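Putative peptidyl-arginine deiminase (PDB 1XKN) probably hydrolyses the guanidinium group of agmatine or of peptidyl-arginine, releasing ammonia. Local coordinates at residues A159-G164 and M221-N226; I199-W204 and T255-D260; N228-A233 and K262-V267; I232-D237 and E248-L253. All coordinates share one frame; numbering follows the deposited sequence.

Contact 1: residues A159-G164 and M221-N226; sequences AIDVNG and MARFVN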
# COMPACT_ATOMS: atom_id res chain seq x y z
N ALA A 159 -2.32 5.96 -2.61
CA ALA A 159 -2.30 7.41 -2.74
C ALA A 159 -2.47 8.13 -1.41
O ALA A 159 -2.36 9.36 -1.33
CB ALA A 159 -3.38 7.87 -3.72
N ILE A 160 -2.73 7.38 -0.35
CA ILE A 160 -2.90 7.96 0.98
C ILE A 160 -2.09 7.19 2.01
O ILE A 160 -1.71 6.04 1.79
CB ILE A 160 -4.39 7.96 1.42
CG1 ILE A 160 -4.92 6.53 1.47
CG2 ILE A 160 -5.23 8.80 0.46
CD1 ILE A 160 -6.28 6.40 2.13
N ASP A 161 -1.81 7.83 3.15
CA ASP A 161 -1.07 7.20 4.23
C ASP A 161 -1.49 7.90 5.52
O ASP A 161 -1.37 9.12 5.63
CB ASP A 161 0.44 7.34 4.00
CG ASP A 161 1.26 6.54 4.99
OD1 ASP A 161 1.58 7.07 6.08
OD2 ASP A 161 1.57 5.37 4.69
N VAL A 162 -2.00 7.14 6.48
CA VAL A 162 -2.48 7.72 7.73
C VAL A 162 -1.59 7.44 8.95
O VAL A 162 -0.87 6.45 8.98
CB VAL A 162 -3.92 7.24 8.04
CG1 VAL A 162 -4.84 7.58 6.88
CG2 VAL A 162 -3.93 5.73 8.30
N ASN A 163 -1.66 8.31 9.95
CA ASN A 163 -0.86 8.12 11.15
C ASN A 163 -1.67 7.43 12.24
O ASN A 163 -1.17 7.17 13.34
CB ASN A 163 -0.31 9.47 11.65
CG ASN A 163 -1.32 10.26 12.45
OD1 ASN A 163 -2.51 10.26 12.14
ND2 ASN A 163 -0.85 10.95 13.48
N GLY A 164 -2.93 7.13 11.93
CA GLY A 164 -3.80 6.44 12.86
C GLY A 164 -4.33 7.28 14.00
O GLY A 164 -4.92 6.76 14.96
N MSE A 221 7.08 7.55 -1.94
CA MSE A 221 7.88 8.67 -1.46
C MSE A 221 7.92 8.94 0.05
O MSE A 221 9.00 9.06 0.64
CB MSE A 221 7.40 9.92 -2.19
CG MSE A 221 8.09 11.21 -1.85
SE MSE A 221 7.50 12.58 -3.07
CE MSE A 221 5.63 12.61 -2.60
N ALA A 222 6.75 9.05 0.67
CA ALA A 222 6.67 9.36 2.10
C ALA A 222 5.68 8.45 2.81
O ALA A 222 4.62 8.12 2.27
CB ALA A 222 6.28 10.82 2.28
N ARG A 223 6.02 8.06 4.04
CA ARG A 223 5.19 7.15 4.83
C ARG A 223 5.25 7.43 6.33
O ARG A 223 6.31 7.75 6.87
CB ARG A 223 5.65 5.71 4.61
CG ARG A 223 5.68 5.22 3.17
CD ARG A 223 4.28 4.86 2.69
NE ARG A 223 3.64 3.91 3.59
CZ ARG A 223 3.96 2.62 3.68
NH1 ARG A 223 3.32 1.84 4.54
NH2 ARG A 223 4.88 2.11 2.88
N PHE A 224 4.12 7.31 7.01
CA PHE A 224 4.12 7.48 8.46
C PHE A 224 4.72 6.18 9.02
O PHE A 224 4.44 5.10 8.50
CB PHE A 224 2.69 7.63 9.01
CG PHE A 224 2.20 9.04 9.05
CD1 PHE A 224 2.77 9.95 9.95
CD2 PHE A 224 1.20 9.47 8.19
CE1 PHE A 224 2.34 11.28 9.98
CE2 PHE A 224 0.76 10.79 8.22
CZ PHE A 224 1.33 11.69 9.11
N VAL A 225 5.57 6.28 10.04
CA VAL A 225 6.17 5.10 10.66
C VAL A 225 5.65 4.99 12.09
O VAL A 225 5.69 3.93 12.71
CB VAL A 225 7.72 5.13 10.66
CG1 VAL A 225 8.24 4.89 9.25
CG2 VAL A 225 8.23 6.45 11.21
N ASN A 226 5.18 6.12 12.61
CA ASN A 226 4.57 6.19 13.93
C ASN A 226 3.71 7.46 13.97
O ASN A 226 3.69 8.23 13.01
CB ASN A 226 5.60 6.15 15.08
CG ASN A 226 6.53 7.34 15.11
OD1 ASN A 226 6.09 8.49 15.19
ND2 ASN A 226 7.83 7.07 15.05
O HOH W 1 2.40 3.94 6.91
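Asp161 and Arg223 form the charged part of this contact. The salt bridge runs from Arg223 NE to Asp161 OD2 at 2.8 Å, close to the guanidinium plane, but NE approaches OD2 from above the carboxylate plane. The arginine chain, folded at chi2 and chi3, brings NE back to the aspartate. Its far nitrogens have other partners: NH1 pairs with Glu11, and NH2 meets the carbonyls of Ala287 and Phe289.

A backbone amide adds a second bond: Phe224 N donates to Asp161 OD1 at 2.7 Å and 162°, also from above the carboxylate plane. Having CG anti to the backbone N (chi1 -172°) directs both carboxylate oxygens at the other strand. A water donates to OD2 and to Phe224 O, so the buried carboxylate is gripped by three donors.

The apolar part is a CH-pi contact. Asn163 CB lies 3.4 Å from the Phe224 ring centroid, almost on its normal, while the asparagine amide turns to Leu167 N and Glu227 O.

Strands 160-162 and 222-224 run 28° apart, 6.5 Å between axes, without backbone pairing: side chains bridge the edge strands of two three-stranded sheets, consistent with the pentein (alpha/beta-propeller) fold of this deiminase family.

Contact 2: residues I199-W204 and T255-D260; sequences IEKVLW and TMTGLD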
# COMPACT_ATOMS: atom_id res chain seq x y z
N ILE A 199 -10.61 11.12 9.30
CA ILE A 199 -9.40 11.88 9.59
C ILE A 199 -9.74 13.35 9.86
O ILE A 199 -10.85 13.81 9.56
CB ILE A 199 -8.36 11.74 8.45
CG1 ILE A 199 -9.00 12.03 7.09
CG2 ILE A 199 -7.78 10.33 8.47
CD1 ILE A 199 -9.11 13.51 6.77
N GLU A 200 -8.79 14.07 10.46
CA GLU A 200 -9.00 15.47 10.81
C GLU A 200 -8.17 16.48 10.04
O GLU A 200 -8.59 17.62 9.85
CB GLU A 200 -8.74 15.68 12.31
CG GLU A 200 -9.88 15.25 13.22
CD GLU A 200 -10.11 13.76 13.20
OE1 GLU A 200 -9.21 13.00 13.63
OE2 GLU A 200 -11.20 13.34 12.77
N LYS A 201 -6.98 16.06 9.60
CA LYS A 201 -6.10 16.96 8.86
C LYS A 201 -5.45 16.24 7.69
O LYS A 201 -4.87 15.17 7.85
CB LYS A 201 -5.02 17.51 9.79
CG LYS A 201 -4.09 18.55 9.15
CD LYS A 201 -3.09 19.07 10.17
CE LYS A 201 -2.21 20.18 9.60
NZ LYS A 201 -1.23 20.67 10.61
N VAL A 202 -5.55 16.85 6.51
CA VAL A 202 -4.95 16.30 5.31
C VAL A 202 -3.68 17.07 5.00
O VAL A 202 -3.71 18.30 4.88
CB VAL A 202 -5.90 16.38 4.10
CG1 VAL A 202 -5.24 15.78 2.88
CG2 VAL A 202 -7.20 15.65 4.42
N LEU A 203 -2.58 16.35 4.87
CA LEU A 203 -1.29 16.95 4.57
C LEU A 203 -0.98 16.71 3.10
O LEU A 203 -0.71 15.58 2.69
CB LEU A 203 -0.20 16.32 5.44
CG LEU A 203 -0.39 16.39 6.96
CD1 LEU A 203 0.65 15.53 7.64
CD2 LEU A 203 -0.28 17.84 7.42
N TRP A 204 -1.01 17.78 2.31
CA TRP A 204 -0.77 17.66 0.88
C TRP A 204 0.66 17.88 0.42
O TRP A 204 1.17 19.00 0.44
CB TRP A 204 -1.66 18.64 0.10
CG TRP A 204 -3.12 18.39 0.24
CD1 TRP A 204 -3.94 18.81 1.24
CD2 TRP A 204 -3.95 17.67 -0.69
NE1 TRP A 204 -5.24 18.41 0.99
CE2 TRP A 204 -5.27 17.71 -0.19
CE3 TRP A 204 -3.70 17.00 -1.90
CZ2 TRP A 204 -6.34 17.11 -0.85
CZ3 TRP A 204 -4.77 16.40 -2.56
CH2 TRP A 204 -6.07 16.46 -2.03
N THR A 255 7.95 21.71 7.63
CA THR A 255 7.11 22.83 8.07
C THR A 255 5.73 22.33 8.50
O THR A 255 4.92 23.11 9.01
CB THR A 255 6.90 23.87 6.96
OG1 THR A 255 6.03 23.34 5.95
CG2 THR A 255 8.23 24.26 6.32
N MSE A 256 5.46 21.04 8.28
CA MSE A 256 4.17 20.46 8.64
C MSE A 256 4.12 20.04 10.10
O MSE A 256 5.12 19.64 10.69
CB MSE A 256 3.87 19.27 7.74
CG MSE A 256 3.71 19.64 6.28
SE MSE A 256 3.42 18.10 5.16
CE MSE A 256 2.17 18.89 3.91
N THR A 257 2.93 20.14 10.70
CA THR A 257 2.76 19.80 12.10
C THR A 257 1.60 18.85 12.34
O THR A 257 0.75 18.66 11.48
CB THR A 257 2.50 21.05 12.93
OG1 THR A 257 1.33 21.70 12.44
CG2 THR A 257 3.69 22.00 12.84
N GLY A 258 1.58 18.26 13.53
CA GLY A 258 0.50 17.36 13.89
C GLY A 258 -0.66 18.19 14.39
O GLY A 258 -0.63 19.42 14.32
N LEU A 259 -1.69 17.53 14.90
CA LEU A 259 -2.86 18.25 15.41
C LEU A 259 -2.48 19.16 16.57
O LEU A 259 -3.11 20.20 16.79
CB LEU A 259 -3.93 17.25 15.85
CG LEU A 259 -4.43 16.27 14.79
CD1 LEU A 259 -5.40 15.28 15.41
CD2 LEU A 259 -5.08 17.04 13.65
N ASP A 260 -1.43 18.79 17.30
CA ASP A 260 -0.96 19.58 18.44
C ASP A 260 -0.11 20.77 18.03
O ASP A 260 0.40 21.50 18.89
CB ASP A 260 -0.16 18.70 19.41
CG ASP A 260 0.96 17.93 18.73
OD1 ASP A 260 1.41 18.35 17.64
OD2 ASP A 260 1.39 16.90 19.29
O HOH W 2 0.92 21.52 8.87
O HOH W 3 -2.31 21.55 13.14
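Met256, a selenomethionine, has the largest area buried here, followed by Lys201 and Leu259. The Met256 side chain runs out to chi3, where it bends and lays CE against strand 201-204. CE is 3.8 Å from Leu203 CB and 3.6 Å from Trp204 O, so the methyl touches both side chain and backbone.

Lys201 reaches across from the strand fully extended. With CG anti to the backbone N (chi1 -176°) and every later torsion extended, its ammonium arrives at the carbonyl of Thr257. NZ donates to Thr257 O at 3.0 Å, standing above the carbonyl plane with a C=O...N angle of 125°. NZ has three direct acceptors, Thr257 O and two waters; one water also accepts a hydrogen bond from Thr257 N, the other donates to Gly258 O.

Leu259 covers the root of that lysine. Its CD2 lies 3.9 Å from Lys201 CB and meets Glu200 CB a little farther off, forming an apolar patch at the exposed end.

The touching parts run 173° apart, yet no backbone pairing joins them. Side chains thus anchor the loop between helix 243-253 and strand 265-269 to the edge strand of a neighbouring mixed sheet, consistent with adjacent units of a pentein fold.

Contact 3: residues N228-A233 and K262-V267; sequences NTVVIA and KPLNIV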
# COMPACT_ATOMS: atom_id res chain seq x y z
N ASN A 228 3.89 10.44 15.06
CA ASN A 228 4.43 11.75 14.70
C ASN A 228 5.71 11.70 13.88
O ASN A 228 6.46 12.68 13.84
CB ASN A 228 4.64 12.60 15.97
CG ASN A 228 5.58 11.95 16.98
OD1 ASN A 228 5.58 12.33 18.16
ND2 ASN A 228 6.38 11.00 16.53
N THR A 229 5.95 10.59 13.19
CA THR A 229 7.16 10.47 12.39
C THR A 229 6.89 10.03 10.95
O THR A 229 6.19 9.05 10.71
CB THR A 229 8.16 9.49 13.02
OG1 THR A 229 8.45 9.91 14.37
CG2 THR A 229 9.46 9.46 12.23
N VAL A 230 7.46 10.77 10.01
CA VAL A 230 7.31 10.47 8.60
C VAL A 230 8.67 10.17 7.99
O VAL A 230 9.63 10.90 8.21
CB VAL A 230 6.70 11.65 7.82
CG1 VAL A 230 6.64 11.33 6.33
CG2 VAL A 230 5.30 11.94 8.34
N VAL A 231 8.75 9.07 7.24
CA VAL A 231 9.99 8.74 6.56
C VAL A 231 9.78 9.20 5.13
O VAL A 231 8.71 8.99 4.55
CB VAL A 231 10.30 7.21 6.59
CG1 VAL A 231 10.68 6.79 7.99
CG2 VAL A 231 9.11 6.40 6.09
N ILE A 232 10.79 9.85 4.57
CA ILE A 232 10.67 10.32 3.20
C ILE A 232 11.95 10.06 2.43
O ILE A 232 13.06 10.27 2.93
CB ILE A 232 10.32 11.83 3.13
CG1 ILE A 232 10.21 12.26 1.67
CG2 ILE A 232 11.36 12.65 3.89
CD1 ILE A 232 9.69 13.67 1.47
N ALA A 233 11.79 9.57 1.20
CA ALA A 233 12.92 9.28 0.35
C ALA A 233 13.56 10.59 -0.08
O ALA A 233 12.87 11.54 -0.44
CB ALA A 233 12.47 8.51 -0.88
N LYS A 262 2.73 20.66 16.79
CA LYS A 262 4.14 20.33 16.98
C LYS A 262 4.75 19.80 15.68
O LYS A 262 4.09 19.07 14.94
CB LYS A 262 4.28 19.29 18.10
CG LYS A 262 5.70 18.84 18.40
CD LYS A 262 5.76 18.02 19.69
CE LYS A 262 4.89 16.76 19.61
NZ LYS A 262 5.39 15.79 18.59
N PRO A 263 6.00 20.18 15.39
CA PRO A 263 6.62 19.69 14.15
C PRO A 263 6.75 18.18 14.09
O PRO A 263 7.11 17.53 15.07
CB PRO A 263 7.98 20.40 14.14
CG PRO A 263 8.26 20.64 15.60
CD PRO A 263 6.92 21.05 16.13
N LEU A 264 6.43 17.61 12.93
CA LEU A 264 6.54 16.17 12.75
C LEU A 264 8.02 15.81 12.65
O LEU A 264 8.83 16.61 12.18
CB LEU A 264 5.82 15.73 11.47
CG LEU A 264 4.31 15.98 11.41
CD1 LEU A 264 3.78 15.60 10.03
CD2 LEU A 264 3.62 15.17 12.49
N ASN A 265 8.37 14.61 13.11
CA ASN A 265 9.74 14.14 13.03
C ASN A 265 9.92 13.61 11.61
O ASN A 265 9.10 12.82 11.14
CB ASN A 265 9.98 13.01 14.03
CG ASN A 265 9.80 13.46 15.47
OD1 ASN A 265 9.07 12.82 16.24
ND2 ASN A 265 10.45 14.55 15.84
N ILE A 266 10.98 14.04 10.94
CA ILE A 266 11.23 13.61 9.57
C ILE A 266 12.49 12.76 9.47
O ILE A 266 13.59 13.23 9.79
CB ILE A 266 11.37 14.83 8.63
CG1 ILE A 266 10.20 15.80 8.85
CG2 ILE A 266 11.43 14.37 7.18
CD1 ILE A 266 8.82 15.21 8.61
N VAL A 267 12.34 11.52 9.03
CA VAL A 267 13.46 10.60 8.88
C VAL A 267 13.75 10.43 7.39
O VAL A 267 12.85 10.10 6.62
CB VAL A 267 13.14 9.22 9.49
CG1 VAL A 267 14.27 8.24 9.22
CG2 VAL A 267 12.92 9.36 10.99
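Asn228 O receives Asn265 N at 2.8 Å and begins a parallel pairing in which Val230 sits between two bonds, its N to Asn265 O and its O from Val267 N. Ile232 N closes the series on Val267 O at 2.9 Å. The strand axes approach to 4.7 Å at a crossing angle of -29°, and CA-H...O contacts from Thr229, Ile266 and Val231 fill in between.

On the face bearing Thr229, Val231, Asn265 and Val267, branches fit beside one another. Val267 offers CG2 to Thr229 CG2 at 3.7 Å, while its CB meets Val231 CG1; the two valines lie side by side. Thr229 OG1, whose hydrogen bond goes to Asn226 OD1, rests on Asn265 CB at 3.5 Å. The Asn228 amide stands across that of Asn265, planes 84° apart, with Asn228 ND2 3.3 Å from Asn265 OD1 at an angle too poor for a hydrogen bond.

On the face of Val230 and Ile266, the two ends of Ile266 diverge: CG2 meets Ile232 CG2 at 3.7 Å, and CD1, turned by a chi2 of -59°, meets Val230 CB at 4.2 Å. Leu264, two residues earlier, brings CD1 more loosely to Val230 CG2.

Strand 229-233 lies between 222-226 and 265-269. Helix 243-253 packs on the Ile266 side through Tyr250 and Leu253, completing a beta-alpha-beta unit; on the Val231 and Val267 side, helix 305-316 contributes Cys316 and Ile312.

Contact 4: residues I232-D237 and E248-L253; sequences IAVEED and ENYELL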
# COMPACT_ATOMS: atom_id res chain seq x y z
N ILE A 232 10.79 9.85 4.57
CA ILE A 232 10.67 10.32 3.20
C ILE A 232 11.95 10.06 2.43
O ILE A 232 13.06 10.27 2.93
CB ILE A 232 10.32 11.83 3.13
CG1 ILE A 232 10.21 12.26 1.67
CG2 ILE A 232 11.36 12.65 3.89
CD1 ILE A 232 9.69 13.67 1.47
N ALA A 233 11.79 9.57 1.20
CA ALA A 233 12.92 9.28 0.35
C ALA A 233 13.56 10.59 -0.08
O ALA A 233 12.87 11.54 -0.44
CB ALA A 233 12.47 8.51 -0.88
N VAL A 234 14.88 10.64 -0.02
CA VAL A 234 15.60 11.84 -0.41
C VAL A 234 16.76 11.46 -1.32
O VAL A 234 17.58 10.62 -0.98
CB VAL A 234 16.12 12.60 0.83
CG1 VAL A 234 14.95 13.28 1.54
CG2 VAL A 234 16.81 11.65 1.78
N GLU A 235 16.80 12.07 -2.50
CA GLU A 235 17.86 11.82 -3.46
C GLU A 235 18.99 12.80 -3.20
O GLU A 235 18.74 13.99 -3.01
CB GLU A 235 17.32 11.98 -4.88
CG GLU A 235 18.37 11.85 -5.99
CD GLU A 235 19.12 10.54 -5.93
OE1 GLU A 235 18.46 9.48 -5.86
OE2 GLU A 235 20.36 10.56 -5.95
N GLU A 236 20.22 12.32 -3.19
CA GLU A 236 21.35 13.20 -2.93
C GLU A 236 22.12 13.61 -4.18
O GLU A 236 23.01 14.45 -4.12
CB GLU A 236 22.30 12.57 -1.91
CG GLU A 236 22.82 11.19 -2.30
CD GLU A 236 23.65 10.56 -1.20
OE1 GLU A 236 23.11 10.38 -0.08
OE2 GLU A 236 24.83 10.25 -1.44
N ASP A 237 21.77 13.02 -5.32
CA ASP A 237 22.44 13.36 -6.57
C ASP A 237 21.70 14.54 -7.21
O ASP A 237 20.58 14.38 -7.71
CB ASP A 237 22.42 12.17 -7.54
CG ASP A 237 23.24 12.43 -8.79
OD1 ASP A 237 23.47 13.61 -9.13
OD2 ASP A 237 23.64 11.44 -9.45
N GLU A 248 11.78 19.37 -2.50
CA GLU A 248 10.64 20.24 -2.23
C GLU A 248 9.73 19.60 -1.19
O GLU A 248 9.24 20.28 -0.29
CB GLU A 248 9.86 20.50 -3.51
CG GLU A 248 10.70 21.12 -4.63
CD GLU A 248 9.91 21.33 -5.91
OE1 GLU A 248 9.20 20.39 -6.33
OE2 GLU A 248 10.02 22.42 -6.51
N ASN A 249 9.50 18.30 -1.31
CA ASN A 249 8.63 17.63 -0.35
C ASN A 249 9.26 17.46 1.02
O ASN A 249 8.56 17.50 2.03
CB ASN A 249 8.17 16.29 -0.91
CG ASN A 249 7.12 16.45 -1.98
OD1 ASN A 249 6.17 17.21 -1.81
ND2 ASN A 249 7.29 15.75 -3.10
N TYR A 250 10.58 17.29 1.06
CA TYR A 250 11.27 17.16 2.34
C TYR A 250 11.17 18.48 3.08
O TYR A 250 10.83 18.51 4.26
CB TYR A 250 12.75 16.81 2.13
CG TYR A 250 13.57 16.92 3.40
CD1 TYR A 250 13.45 15.97 4.42
CD2 TYR A 250 14.41 18.02 3.62
CE1 TYR A 250 14.14 16.12 5.62
CE2 TYR A 250 15.10 18.17 4.81
CZ TYR A 250 14.96 17.22 5.81
OH TYR A 250 15.63 17.38 7.01
N GLU A 251 11.46 19.58 2.39
CA GLU A 251 11.38 20.89 3.01
C GLU A 251 9.95 21.19 3.44
O GLU A 251 9.72 21.80 4.49
CB GLU A 251 11.89 21.97 2.06
CG GLU A 251 13.41 21.93 1.83
CD GLU A 251 14.20 21.97 3.12
OE1 GLU A 251 13.81 22.72 4.05
OE2 GLU A 251 15.24 21.27 3.21
N LEU A 252 8.98 20.75 2.65
CA LEU A 252 7.58 20.97 2.99
C LEU A 252 7.25 20.22 4.28
O LEU A 252 6.63 20.78 5.19
CB LEU A 252 6.67 20.49 1.86
CG LEU A 252 5.16 20.65 2.06
CD1 LEU A 252 4.81 22.11 2.33
CD2 LEU A 252 4.43 20.15 0.83
N LEU A 253 7.67 18.97 4.36
CA LEU A 253 7.42 18.17 5.56
C LEU A 253 8.02 18.80 6.80
O LEU A 253 7.48 18.66 7.90
CB LEU A 253 7.98 16.75 5.38
CG LEU A 253 7.04 15.78 4.66
CD1 LEU A 253 7.81 14.55 4.24
CD2 LEU A 253 5.89 15.41 5.59
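Ile232 and Tyr250 bring the two backbones closest, their CA atoms 6.9 Å apart. One segment holds the last residues of strand 229-233 and the chain that follows; the other is the last part of helix 243-253, whose regular turns are marked by the bonds Leu252 N to Glu248 O and Leu253 N to Asn249 O. The segments touch at Ile232 and Val234, and the chain beyond Val234 departs from the helix.

Ile232 has the largest share of the buried area. With CG1 anti to the backbone N (chi1 -180°) and chi2 also extended, CD1 is sent straight at the helix. There it meets Leu253 CD1 tip to tip at 3.5 Å, tighter than ordinary carbon contact, and lies 3.9 Å from Asn249 CB and 3.8 Å from Tyr250 N. The other branch comes to the edge of the Tyr250 ring, where Ile232 CG2 lies 4.0 Å from Tyr250 CD1 and near the ring plane. Farther out, Val234 CG1 packs on Tyr250 CB at 4.2 Å, a looser touch.

The polar ends of the helix residues turn to other partners: Asn249 OD1 accepts from Gly206 N, and Tyr250 OH bonds Lys268 and Lys254. Across the two segments the side-chain contacts are apolar, with the Ile232 methyl CD1 also lying against helix backbone. Such a contact depends on shape and exclusion of water, and it seats the helix of the beta-alpha-beta unit on its first strand, while the amide and hydroxyl of the same helix residues make the directional bonds to neighbouring parts of the fold.

From the N terminus, strand 160-162 opens contact 1, and strand 201-205 opens contact 2 before strand 222-226 closes contact 1; the two loops therefore cross, and Phe224 CZ touches Leu203 CD1 at 4.2 Å. Strand 229-233 then starts both remaining contacts. Contact 4 closes first, on helix 243-253, and lies within the span of contact 2, which ends at 255-260. Contact 3 closes last, at 262-267, and crosses contact 2. Contacts 3 and 4 share Ile232 and Ala233 and build one beta-alpha-beta unit; contact 1 joins its sheet to strand 160-162, and contact 2 ties its connecting loop to strand 201-205.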